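PDB 6Y1X: radical SAM domain protein from Methanothrix thermoacetophila, which is the radical SAM carbide synthase NifB, a [4Fe-4S] enzyme that matures nitrogenase, probably by making the carbide-bearing precursor of its iron-molybdenum cofactor. Local coordinates for residues L85-A90 and T121-R126; D148-L153 and I204-R209; V163-V168 and D198-G203; D178-I181 and R186-G189. All blocks are in the same frame, centred on the assembly; numbering follows the deposited sequence. Where two conformers were deposited one is given.

Interaction 1: L85-A90 and T121-R126; sequences LTPQEA and TFETLR
Pro-87, in the first turn of helix 87-100, leans on Thr-124 of helix 119-131, and their CA atoms come within 4.6 Å. The threonine hydroxyl does the closest touching: OG1 of Thr-124 lies 3.3 Å from CA of Pro-87 and borders CB and CG of the ring. Because OG1 stands beside its own backbone N (chi1 -63°), it can also bond back to the carbonyl O of Glu-120 in the preceding turn, which satisfies a buried polar atom while its flank packs on carbon. The methyl branch goes the other way, CG2 of Thr-124 meeting CB of Ala-90 at 3.9 Å, with Val-55 touching both side chains. This is the tight, buried half. Toward solvent the contact thins to CB and CG of Glu-123, whose chain crosses the proline at about a right angle, CG of Glu-123 being 3.9 Å from CB of Pro-87. Beyond CG the chain bends, and the carboxylate turns toward Arg-126 of its own helix, in a pairing modelled too close to be trusted in detail; Arg-126 pairs with Glu-130 as well. No hydrogen bond joins the two segments. Helix 87-100 secures its own start: Glu-89 N donates to Thr-86 OG1 (3.3 Å), and Thr-86 N to Glu-89 OE1 (3.1 Å), the latter from above the carboxylate plane. That reciprocal pair is a capping box, set here where two neighbouring helices of the radical SAM beta/alpha barrel pack together.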
loop_
_atom_site.group_PDB
_atom_site.type_symbol
_atom_site.label_atom_id
_atom_site.label_comp_id
_atom_site.label_asym_id
_atom_site.label_seq_id
_atom_site.Cartn_x
_atom_site.Cartn_y
_atom_site.Cartn_z
ATOM N N LEU A 85 -7.474 -7.405 -15.315
ATOM C CA LEU A 85 -6.656 -7.839 -16.439
ATOM C C LEU A 85 -5.905 -9.115 -16.096
ATOM O O LEU A 85 -5.455 -9.296 -14.959
ATOM C CB LEU A 85 -5.657 -6.750 -16.837
ATOM C CG LEU A 85 -6.238 -5.411 -17.293
ATOM C CD1 LEU A 85 -5.127 -4.481 -17.744
ATOM C CD2 LEU A 85 -7.237 -5.632 -18.422
ATOM N N THR A 86 -5.751 -9.990 -17.086
ATOM C CA THR A 86 -4.816 -11.087 -16.943
ATOM C C THR A 86 -3.399 -10.540 -17.089
ATOM O O THR A 86 -3.208 -9.434 -17.601
ATOM C CB THR A 86 -5.069 -12.157 -18.000
ATOM O OG1 THR A 86 -4.784 -11.615 -19.292
ATOM C CG2 THR A 86 -6.520 -12.629 -17.956
ATOM N N PRO A 87 -2.386 -11.290 -16.636
ATOM C CA PRO A 87 -0.997 -10.842 -16.843
ATOM C C PRO A 87 -0.679 -10.473 -18.283
ATOM O O PRO A 87 -0.001 -9.467 -18.526
ATOM C CB PRO A 87 -0.183 -12.049 -16.364
ATOM C CG PRO A 87 -1.031 -12.622 -15.270
ATOM C CD PRO A 87 -2.450 -12.481 -15.767
ATOM N N GLN A 88 -1.156 -11.262 -19.246
ATOM C CA GLN A 88 -0.878 -10.967 -20.647
ATOM C C GLN A 88 -1.537 -9.662 -21.076
ATOM O O GLN A 88 -0.912 -8.839 -21.755
ATOM C CB GLN A 88 -1.349 -12.127 -21.524
ATOM C CG GLN A 88 -0.466 -12.388 -22.728
ATOM C CD GLN A 88 0.956 -12.745 -22.333
ATOM O OE1 GLN A 88 1.186 -13.694 -21.582
ATOM N NE2 GLN A 88 1.919 -11.977 -22.832
ATOM N N GLU A 89 -2.798 -9.453 -20.688
ATOM C CA GLU A 89 -3.475 -8.206 -21.021
ATOM C C GLU A 89 -2.792 -7.014 -20.365
ATOM O O GLU A 89 -2.653 -5.950 -20.981
ATOM C CB GLU A 89 -4.943 -8.282 -20.601
ATOM C CG GLU A 89 -5.761 -9.271 -21.410
ATOM C CD GLU A 89 -7.077 -9.624 -20.750
ATOM O OE1 GLU A 89 -7.306 -9.196 -19.599
ATOM O OE2 GLU A 89 -7.882 -10.339 -21.384
ATOM N N ALA A 90 -2.351 -7.174 -19.115
ATOM C CA ALA A 90 -1.677 -6.081 -18.422
ATOM C C ALA A 90 -0.391 -5.690 -19.137
ATOM O O ALA A 90 -0.089 -4.499 -19.281
ATOM C CB ALA A 90 -1.392 -6.474 -16.974
ATOM N N THR A 121 -0.175 -11.169 -9.713
ATOM C CA THR A 121 0.696 -10.032 -9.427
ATOM C C THR A 121 2.134 -10.358 -9.795
ATOM O O THR A 121 2.823 -9.568 -10.453
ATOM C CB THR A 121 0.603 -9.670 -7.943
ATOM O OG1 THR A 121 -0.732 -9.256 -7.625
ATOM C CG2 THR A 121 1.589 -8.571 -7.588
ATOM N N PHE A 122 2.605 -11.529 -9.360
ATOM C CA PHE A 122 3.995 -11.910 -9.565
ATOM C C PHE A 122 4.263 -12.230 -11.026
ATOM O O PHE A 122 5.336 -11.915 -11.550
ATOM C CB PHE A 122 4.331 -13.092 -8.655
ATOM C CG PHE A 122 4.054 -12.815 -7.207
ATOM C CD1 PHE A 122 5.022 -12.228 -6.405
ATOM C CD2 PHE A 122 2.806 -13.075 -6.663
ATOM C CE1 PHE A 122 4.765 -11.948 -5.081
ATOM C CE2 PHE A 122 2.536 -12.789 -5.339
ATOM C CZ PHE A 122 3.516 -12.227 -4.545
ATOM N N GLU A 123 3.295 -12.857 -11.699
ATOM C CA GLU A 123 3.457 -13.142 -13.119
ATOM C C GLU A 123 3.491 -11.857 -13.936
ATOM O O GLU A 123 4.272 -11.739 -14.888
ATOM C CB GLU A 123 2.332 -14.059 -13.595
ATOM C CG GLU A 123 2.494 -14.555 -15.015
ATOM C CD GLU A 123 3.892 -15.078 -15.288
ATOM O OE1 GLU A 123 4.530 -14.586 -16.242
ATOM O OE2 GLU A 123 4.356 -15.968 -14.542
ATOM N N THR A 124 2.665 -10.879 -13.566
ATOM C CA THR A 124 2.617 -9.618 -14.300
ATOM C C THR A 124 3.922 -8.842 -14.160
ATOM O O THR A 124 4.506 -8.404 -15.158
ATOM C CB THR A 124 1.454 -8.766 -13.798
ATOM O OG1 THR A 124 0.216 -9.436 -14.059
ATOM C CG2 THR A 124 1.452 -7.417 -14.490
ATOM N N LEU A 125 4.403 -8.675 -12.927
ATOM C CA LEU A 125 5.608 -7.882 -12.722
ATOM C C LEU A 125 6.844 -8.600 -13.239
ATOM O O LEU A 125 7.832 -7.950 -13.594
ATOM C CB LEU A 125 5.766 -7.544 -11.244
ATOM C CG LEU A 125 4.716 -6.567 -10.725
ATOM C CD1 LEU A 125 4.872 -6.422 -9.239
ATOM C CD2 LEU A 125 4.829 -5.215 -11.422
ATOM N N ARG A 126 6.810 -9.932 -13.286
ATOM C CA ARG A 126 7.877 -10.673 -13.944
ATOM C C ARG A 126 7.884 -10.399 -15.444
ATOM O O ARG A 126 8.950 -10.229 -16.047
ATOM C CB ARG A 126 7.717 -12.167 -13.663
ATOM C CG ARG A 126 8.825 -13.027 -14.231
ATOM C CD ARG A 126 8.422 -14.491 -14.274
ATOM N NE ARG A 126 7.345 -14.738 -15.232
ATOM C CZ ARG A 126 7.532 -14.934 -16.534
ATOM N NH1 ARG A 126 8.757 -14.907 -17.044
ATOM N NH2 ARG A 126 6.494 -15.156 -17.331
#

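Interaction 2: D148-L153 and I204-R209; sequences DRIEDL and IEEAVR
Ile-150 of helix 146-156 fits against Glu-206 and Ala-207 of helix 189-209, and its three outer carbons share the work. CG2 of Ile-150 presses on CG of Glu-206 at 3.5 Å, so the glutamate enters the contact as a hydrocarbon. CD1 of Ile-150 reaches CB of Ala-207 at 3.9 Å and lies near its CA too; CG1, anti to the isoleucine backbone N (chi1 -178°), carries that methyl across to the alanine. The small alanine side chain allows the approach, with CA of Ile-150 and CA of Ala-207 only 6.6 Å apart.

One shell out, charge fixes the glutamate. Its chain bends after CG, and the carboxylate swings along its own helix to Arg-209, where NE of Arg-209 gives OE1 of Glu-206 a nearly straight bond (3.1 Å, 172°) lying in the guanidinium plane; Arg-210 pairs with OE2. On the far flank of helix 146-156, Arg-149 holds Asp-152 side-on, NE and NH2 both donating to the single oxygen OD2. Glu-119 takes NH1 of the same arginine, and Arg-155 pairs with OD1 of the aspartate.

Below the two helices runs strand 160-164, whose Ile-161 touches Ile-150, Leu-153 and Ala-207 alike. Val-214 of strand 213-220 touches Ala-207 and Val-208 on one flank, while Phe-122 of helix 119-131 packs on Asp-152 and Leu-153 on the other.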
loop_
_atom_site.group_PDB
_atom_site.type_symbol
_atom_site.label_atom_id
_atom_site.label_comp_id
_atom_site.label_asym_id
_atom_site.label_seq_id
_atom_site.Cartn_x
_atom_site.Cartn_y
_atom_site.Cartn_z
ATOM N N ASP A 148 5.877 -13.601 3.689
ATOM C CA ASP A 148 5.893 -14.819 2.888
ATOM C C ASP A 148 6.301 -14.564 1.442
ATOM O O ASP A 148 6.836 -15.464 0.791
ATOM C CB ASP A 148 4.521 -15.496 2.920
ATOM C CG ASP A 148 4.220 -16.151 4.255
ATOM O OD1 ASP A 148 5.144 -16.261 5.090
ATOM O OD2 ASP A 148 3.058 -16.559 4.469
ATOM N N ARG A 149 6.082 -13.356 0.925
ATOM C CA ARG A 149 6.300 -13.098 -0.491
ATOM C C ARG A 149 7.423 -12.107 -0.772
ATOM O O ARG A 149 7.689 -11.824 -1.946
ATOM C CB ARG A 149 5.010 -12.586 -1.151
ATOM C CG ARG A 149 3.841 -13.566 -1.111
ATOM C CD ARG A 149 4.232 -14.995 -1.474
ATOM N NE ARG A 149 4.643 -15.169 -2.861
ATOM C CZ ARG A 149 3.842 -15.616 -3.824
ATOM N NH1 ARG A 149 2.579 -15.913 -3.548
ATOM N NH2 ARG A 149 4.300 -15.758 -5.062
ATOM N N ILE A 150 8.084 -11.567 0.257
ATOM C CA ILE A 150 9.102 -10.544 0.022
ATOM C C ILE A 150 10.242 -11.112 -0.811
ATOM O O ILE A 150 10.834 -10.401 -1.631
ATOM C CB ILE A 150 9.603 -9.960 1.359
ATOM C CG1 ILE A 150 10.626 -8.848 1.119
ATOM C CG2 ILE A 150 10.164 -11.051 2.259
ATOM C CD1 ILE A 150 10.075 -7.665 0.351
ATOM N N GLU A 151 10.566 -12.394 -0.621
ATOM C CA GLU A 151 11.633 -13.009 -1.403
ATOM C C GLU A 151 11.279 -13.023 -2.887
ATOM O O GLU A 151 12.139 -12.774 -3.740
ATOM C CB GLU A 151 11.893 -14.429 -0.906
ATOM C CG GLU A 151 13.107 -15.090 -1.528
ATOM C CD GLU A 151 13.709 -16.167 -0.642
ATOM O OE1 GLU A 151 12.943 -17.004 -0.114
ATOM O OE2 GLU A 151 14.948 -16.181 -0.478
ATOM N N ASP A 152 10.012 -13.305 -3.209
ATOM C CA ASP A 152 9.568 -13.280 -4.601
ATOM C C ASP A 152 9.646 -11.873 -5.177
ATOM O O ASP A 152 10.106 -11.679 -6.308
ATOM C CB ASP A 152 8.142 -13.816 -4.710
ATOM C CG ASP A 152 8.048 -15.289 -4.397
ATOM O OD1 ASP A 152 9.107 -15.948 -4.312
ATOM O OD2 ASP A 152 6.914 -15.787 -4.230
ATOM N N LEU A 153 9.187 -10.879 -4.411
ATOM C CA LEU A 153 9.204 -9.498 -4.886
ATOM C C LEU A 153 10.625 -9.057 -5.192
ATOM O O LEU A 153 10.889 -8.420 -6.218
ATOM C CB LEU A 153 8.583 -8.582 -3.834
ATOM C CG LEU A 153 7.084 -8.717 -3.593
ATOM C CD1 LEU A 153 6.661 -7.802 -2.457
ATOM C CD2 LEU A 153 6.296 -8.406 -4.854
ATOM N N ILE A 204 7.907 -5.520 6.813
ATOM C CA ILE A 204 8.582 -4.233 6.669
ATOM C C ILE A 204 10.053 -4.369 7.030
ATOM O O ILE A 204 10.937 -3.886 6.311
ATOM C CB ILE A 204 7.883 -3.165 7.531
ATOM C CG1 ILE A 204 6.517 -2.810 6.937
ATOM C CG2 ILE A 204 8.762 -1.930 7.695
ATOM C CD1 ILE A 204 5.653 -1.978 7.858
ATOM N N GLU A 205 10.334 -5.016 8.160
ATOM C CA GLU A 205 11.717 -5.239 8.564
ATOM C C GLU A 205 12.496 -5.968 7.472
ATOM O O GLU A 205 13.627 -5.590 7.141
ATOM C CB GLU A 205 11.743 -6.026 9.875
ATOM C CG GLU A 205 13.119 -6.443 10.352
ATOM C CD GLU A 205 13.059 -7.135 11.702
ATOM O OE1 GLU A 205 11.944 -7.260 12.254
ATOM O OE2 GLU A 205 14.119 -7.560 12.206
ATOM N N GLU A 206 11.900 -7.017 6.897
ATOM C CA GLU A 206 12.603 -7.789 5.877
ATOM C C GLU A 206 12.765 -6.981 4.593
ATOM O O GLU A 206 13.805 -7.066 3.929
ATOM C CB GLU A 206 11.869 -9.105 5.611
ATOM C CG GLU A 206 12.556 -10.006 4.595
ATOM C CD GLU A 206 13.968 -10.409 5.010
ATOM O OE1 GLU A 206 14.259 -10.431 6.227
ATOM O OE2 GLU A 206 14.788 -10.711 4.119
ATOM N N ALA A 207 11.731 -6.228 4.205
ATOM C CA ALA A 207 11.837 -5.358 3.039
ATOM C C ALA A 207 12.956 -4.339 3.214
ATOM O O ALA A 207 13.752 -4.111 2.293
ATOM C CB ALA A 207 10.503 -4.652 2.786
ATOM N N VAL A 208 13.047 -3.730 4.398
ATOM C CA VAL A 208 14.110 -2.762 4.661
ATOM C C VAL A 208 15.473 -3.442 4.614
ATOM O O VAL A 208 16.426 -2.912 4.026
ATOM C CB VAL A 208 13.869 -2.045 6.002
ATOM C CG1 VAL A 208 15.109 -1.278 6.431
ATOM C CG2 VAL A 208 12.687 -1.090 5.878
ATOM N N ARG A 209 15.588 -4.632 5.217
ATOM C CA ARG A 209 16.865 -5.343 5.189
ATOM C C ARG A 209 17.312 -5.613 3.759
ATOM O O ARG A 209 18.513 -5.592 3.471
ATOM C CB ARG A 209 16.754 -6.651 5.980
ATOM C CG ARG A 209 18.070 -7.412 6.142
ATOM C CD ARG A 209 17.855 -8.835 6.675
ATOM N NE ARG A 209 17.232 -9.744 5.715
ATOM C CZ ARG A 209 17.883 -10.353 4.726
ATOM N NH1 ARG A 209 19.185 -10.161 4.565
ATOM N NH2 ARG A 209 17.232 -11.164 3.901
#

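Interaction 3: V163-V168 and D198-G203; sequences VTLNAV and DNQLKG
In the beta-alpha-beta crossover that leads from strand 160-164 through helix 189-209 to strand 213-220, Gln-200 reaches from the helix to the end of the first strand, where Thr-164, Leu-165 and the loop beyond receive it. The glutamine starts with CG beside its backbone N (chi1 -65°) and runs extended from there, which carries the amide right up to the strand. Leu-165, its CG anti to the backbone N (chi1 -178°), sets one methyl above the amide plane: CD1 of Leu-165 is 3.3 Å from OE1 of Gln-200 and 3.5 Å from its CD. NE2 lies 3.1 Å from the carbonyl O of Thr-164 and donates a hydrogen bond to the carbonyl O of Asn-142, a residue of the pocket that holds one of the iron-sulfur clusters. Two waters complete the site. The first accepts from NE2 of Gln-200 (2.9 Å) and from the backbone N of Asn-166 (3.0 Å). The second donates to OE1 of Gln-200 over a short bond and to the carbonyl O of Ala-167 (2.9 Å). A leucine in place of Gln-200 would probably cost each water one of its two partners here and leave the carbonyl of Asn-142 without the N-H it accepts from. Ile-236 of helix 229-239 and Val-216 of strand 213-220 pack on Leu-165. Both ends of the amide are thus spoken for: N-H groups go to a carbonyl and a water, the oxygen takes a water proton, and this division probably fixes which way round the buried amide lies, since a flip would turn its oxygen on the carbonyl O of Asn-142, acceptor against acceptor.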
loop_
_atom_site.group_PDB
_atom_site.type_symbol
_atom_site.label_atom_id
_atom_site.label_comp_id
_atom_site.label_asym_id
_atom_site.label_seq_id
_atom_site.Cartn_x
_atom_site.Cartn_y
_atom_site.Cartn_z
ATOM N N VAL A 163 3.150 -0.288 2.297
ATOM C CA VAL A 163 2.406 -1.094 3.252
ATOM C C VAL A 163 1.409 -0.168 3.923
ATOM O O VAL A 163 1.784 0.914 4.385
ATOM C CB VAL A 163 3.333 -1.754 4.292
ATOM C CG1 VAL A 163 2.525 -2.573 5.285
ATOM C CG2 VAL A 163 4.404 -2.594 3.607
ATOM N N THR A 164 0.156 -0.593 4.011
ATOM C CA THR A 164 -0.832 0.170 4.762
ATOM C C THR A 164 -0.836 -0.337 6.198
ATOM O O THR A 164 -1.216 -1.481 6.464
ATOM C CB THR A 164 -2.213 0.081 4.123
ATOM O OG1 THR A 164 -2.176 0.738 2.850
ATOM C CG2 THR A 164 -3.250 0.796 4.999
ATOM N N LEU A 165 -0.409 0.520 7.119
ATOM C CA LEU A 165 -0.245 0.173 8.524
ATOM C C LEU A 165 -1.090 1.150 9.326
ATOM O O LEU A 165 -0.745 2.331 9.437
ATOM C CB LEU A 165 1.223 0.230 8.943
ATOM C CG LEU A 165 1.568 -0.162 10.377
ATOM C CD1 LEU A 165 1.170 -1.599 10.646
ATOM C CD2 LEU A 165 3.049 0.027 10.616
ATOM N N ASN A 166 -2.212 0.665 9.852
ATOM C CA ASN A 166 -3.178 1.528 10.512
ATOM C C ASN A 166 -3.081 1.459 12.025
ATOM O O ASN A 166 -3.773 2.220 12.710
ATOM C CB ASN A 166 -4.597 1.158 10.073
ATOM C CG ASN A 166 -4.867 1.525 8.633
ATOM O OD1 ASN A 166 -4.341 2.517 8.128
ATOM N ND2 ASN A 166 -5.674 0.718 7.956
ATOM N N ALA A 167 -2.264 0.552 12.555
ATOM C CA ALA A 167 -2.095 0.388 13.989
ATOM C C ALA A 167 -0.815 -0.394 14.251
ATOM O O ALA A 167 -0.477 -1.305 13.495
ATOM C CB ALA A 167 -3.295 -0.333 14.615
ATOM N N VAL A 168 -0.111 -0.029 15.320
ATOM C CA VAL A 168 0.968 -0.839 15.873
ATOM C C VAL A 168 0.594 -1.370 17.247
ATOM O O VAL A 168 1.433 -1.956 17.941
ATOM C CB VAL A 168 2.305 -0.080 15.914
ATOM C CG1 VAL A 168 2.788 0.227 14.498
ATOM C CG2 VAL A 168 2.185 1.194 16.743
ATOM N N ASP A 198 1.864 -8.591 13.452
ATOM C CA ASP A 198 3.143 -9.292 13.482
ATOM C C ASP A 198 3.702 -9.500 12.078
ATOM O O ASP A 198 4.910 -9.356 11.856
ATOM C CB ASP A 198 3.005 -10.596 14.260
ATOM C CG ASP A 198 2.988 -10.360 15.771
ATOM O OD1 ASP A 198 1.934 -9.956 16.307
ATOM O OD2 ASP A 198 4.038 -10.541 16.421
ATOM N N ASN A 199 2.838 -9.837 11.115
ATOM C CA ASN A 199 3.294 -10.024 9.740
ATOM C C ASN A 199 3.690 -8.699 9.094
ATOM O O ASN A 199 4.701 -8.630 8.387
ATOM C CB ASN A 199 2.214 -10.722 8.913
ATOM C CG ASN A 199 2.255 -12.234 9.053
ATOM O OD1 ASN A 199 2.931 -12.771 9.929
ATOM N ND2 ASN A 199 1.529 -12.929 8.186
ATOM N N GLN A 200 2.901 -7.641 9.306
ATOM C CA GLN A 200 3.265 -6.328 8.773
ATOM C C GLN A 200 4.648 -5.901 9.252
ATOM O O GLN A 200 5.483 -5.454 8.459
ATOM C CB GLN A 200 2.232 -5.274 9.178
ATOM C CG GLN A 200 0.834 -5.470 8.613
ATOM C CD GLN A 200 -0.188 -4.565 9.289
ATOM O OE1 GLN A 200 -0.303 -4.550 10.514
ATOM N NE2 GLN A 200 -0.946 -3.818 8.491
ATOM N N LEU A 201 4.913 -6.041 10.551
ATOM C CA LEU A 201 6.200 -5.602 11.081
ATOM C C LEU A 201 7.336 -6.476 10.571
ATOM O O LEU A 201 8.395 -5.960 10.194
ATOM C CB LEU A 201 6.176 -5.587 12.607
ATOM C CG LEU A 201 5.174 -4.608 13.227
ATOM C CD1 LEU A 201 5.195 -4.709 14.748
ATOM C CD2 LEU A 201 5.435 -3.177 12.761
ATOM N N LYS A 202 7.155 -7.803 10.580
ATOM C CA LYS A 202 8.187 -8.687 10.037
ATOM C C LYS A 202 8.443 -8.408 8.562
ATOM O O LYS A 202 9.590 -8.455 8.102
ATOM C CB LYS A 202 7.798 -10.152 10.239
ATOM C CG LYS A 202 7.834 -10.623 11.686
ATOM C CD LYS A 202 7.399 -12.079 11.802
ATOM C CE LYS A 202 7.903 -12.721 13.091
ATOM N NZ LYS A 202 7.364 -12.050 14.309
ATOM N N GLY A 203 7.389 -8.124 7.798
ATOM C CA GLY A 203 7.575 -7.890 6.376
ATOM C C GLY A 203 8.276 -6.578 6.086
ATOM O O GLY A 203 9.173 -6.518 5.243
HETATM O O HOH W 1 -2.889 -2.234 10.020
HETATM O O HOH W 2 -1.898 -3.445 12.149
#

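Interaction 4: D178-I181 and R186-G189; sequences DYVI and RYEG
Tyr-179 places CG between its backbone N and carbonyl carbon (chi1 63°), and Arg-186 sends CG anti to its backbone N before bending at chi3; together these turns bring guanidinium and ring face to face. The planes are 15° apart, CZ of Arg-186 stands 3.5 Å from the centroid of the Tyr-179 ring, and CE2 of the ring sits over the middle of the guanidinium, a cation-pi stack. CD of Arg-186 adds a CH-pi contact over the same ring. With the ring cut back to an alanine, the guanidinium would probably lose the surface it lies on and be free to swing. The backbone beneath is an antiparallel beta hairpin of strands 177-182 and 185-188. Val-180 and Tyr-187 form its hydrogen-bonded pair, N of Val-180 to O of Tyr-187 at 3.0 Å and N of Tyr-187 to O of Val-180 at 2.8 Å, the second nearly straight (170°). On the opposite face from the stack, CG2 of Val-180 meets CB of Tyr-187 at 4.2 Å, and Ala-192 of helix 189-209 touches both residues. Strand 61-63, which includes the cluster ligand Cys-63, borders the hairpin along strand 177-182, and its Gln-62 touches Tyr-179.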
loop_
_atom_site.group_PDB
_atom_site.type_symbol
_atom_site.label_atom_id
_atom_site.label_comp_id
_atom_site.label_asym_id
_atom_site.label_seq_id
_atom_site.Cartn_x
_atom_site.Cartn_y
_atom_site.Cartn_z
ATOM N N ASP A 178 -12.401 -6.542 10.146
ATOM C CA ASP A 178 -13.379 -7.586 10.439
ATOM C C ASP A 178 -12.701 -8.938 10.594
ATOM O O ASP A 178 -13.021 -9.701 11.512
ATOM C CB ASP A 178 -14.418 -7.680 9.318
ATOM C CG ASP A 178 -15.537 -6.680 9.457
ATOM O OD1 ASP A 178 -15.581 -5.941 10.460
ATOM O OD2 ASP A 178 -16.386 -6.645 8.545
ATOM N N TYR A 179 -11.766 -9.257 9.703
ATOM C CA TYR A 179 -11.127 -10.563 9.709
ATOM C C TYR A 179 -9.866 -10.491 8.867
ATOM O O TYR A 179 -9.671 -9.562 8.082
ATOM C CB TYR A 179 -12.070 -11.660 9.188
ATOM C CG TYR A 179 -12.506 -11.514 7.744
ATOM C CD1 TYR A 179 -11.652 -11.845 6.696
ATOM C CD2 TYR A 179 -13.774 -11.049 7.427
ATOM C CE1 TYR A 179 -12.049 -11.712 5.381
ATOM C CE2 TYR A 179 -14.180 -10.919 6.114
ATOM C CZ TYR A 179 -13.313 -11.250 5.095
ATOM O OH TYR A 179 -13.711 -11.115 3.781
ATOM N N VAL A 180 -9.025 -11.507 9.031
ATOM C CA VAL A 180 -7.901 -11.760 8.141
ATOM C C VAL A 180 -7.946 -13.232 7.767
ATOM O O VAL A 180 -8.392 -14.079 8.549
ATOM C CB VAL A 180 -6.532 -11.398 8.767
ATOM C CG1 VAL A 180 -6.541 -9.977 9.333
ATOM C CG2 VAL A 180 -6.147 -12.388 9.843
ATOM N N ILE A 181 -7.515 -13.526 6.544
ATOM C CA ILE A 181 -7.403 -14.891 6.043
ATOM C C ILE A 181 -5.919 -15.166 5.866
ATOM O O ILE A 181 -5.261 -14.538 5.027
ATOM C CB ILE A 181 -8.164 -15.090 4.725
ATOM C CG1 ILE A 181 -9.623 -14.665 4.873
ATOM C CG2 ILE A 181 -8.071 -16.543 4.272
ATOM C CD1 ILE A 181 -10.341 -14.513 3.548
ATOM N N ARG A 186 -9.597 -18.230 8.410
ATOM C CA ARG A 186 -10.143 -16.909 8.673
ATOM C C ARG A 186 -10.160 -16.688 10.181
ATOM O O ARG A 186 -10.684 -17.520 10.926
ATOM C CB ARG A 186 -11.552 -16.802 8.084
ATOM C CG ARG A 186 -12.178 -15.419 8.090
ATOM C CD ARG A 186 -13.230 -15.320 6.977
ATOM N NE ARG A 186 -14.378 -14.488 7.331
ATOM C CZ ARG A 186 -15.261 -14.018 6.451
ATOM N NH1 ARG A 186 -15.122 -14.270 5.153
ATOM N NH2 ARG A 186 -16.270 -13.265 6.863
ATOM N N TYR A 187 -9.587 -15.570 10.621
ATOM C CA TYR A 187 -9.514 -15.205 12.025
ATOM C C TYR A 187 -10.254 -13.888 12.213
ATOM O O TYR A 187 -10.269 -13.044 11.314
ATOM C CB TYR A 187 -8.057 -15.017 12.484
ATOM C CG TYR A 187 -7.169 -16.234 12.358
ATOM C CD1 TYR A 187 -6.470 -16.473 11.185
ATOM C CD2 TYR A 187 -6.991 -17.116 13.422
ATOM C CE1 TYR A 187 -5.637 -17.560 11.056
ATOM C CE2 TYR A 187 -6.157 -18.216 13.302
ATOM C CZ TYR A 187 -5.480 -18.427 12.111
ATOM O OH TYR A 187 -4.656 -19.514 11.956
ATOM N N GLU A 188 -10.824 -13.695 13.401
ATOM C CA GLU A 188 -11.498 -12.453 13.752
ATOM C C GLU A 188 -10.926 -11.895 15.047
ATOM O O GLU A 188 -10.169 -12.558 15.760
ATOM C CB GLU A 188 -13.013 -12.662 13.905
ATOM C CG GLU A 188 -13.723 -13.084 12.625
ATOM C CD GLU A 188 -15.228 -13.208 12.807
ATOM O OE1 GLU A 188 -15.885 -13.823 11.940
ATOM O OE2 GLU A 188 -15.754 -12.693 13.819
ATOM N N GLY A 189 -11.322 -10.661 15.356
ATOM C CA GLY A 189 -11.034 -10.116 16.667
ATOM C C GLY A 189 -9.557 -9.833 16.892
ATOM O O GLY A 189 -8.782 -9.587 15.960
HETATM O O HOH W 3 -13.152 -8.770 14.121
#

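From the N terminus, interaction 1 comes first: 85-90 meets 121-126, closing a loop that holds strand 104-109 and pairing the first two barrel helices. Interaction 2 opens only after that, at 148, and shuts at 209. Inside its loop lies interaction 3 (163-168 with 198-203), and inside that one interaction 4, the hairpin of 178-181 and 186-189; three loops are nested and none cross. Helix 189-209 serves both interaction 2 and interaction 3, which touch where Ile-204 packs on Val-163. Interactions 1 and 2 touch through Phe-122, against Arg-149 and Leu-153. The hairpin makes no contact with the other three, yet strand 185-188 leads straight into helix 189-209.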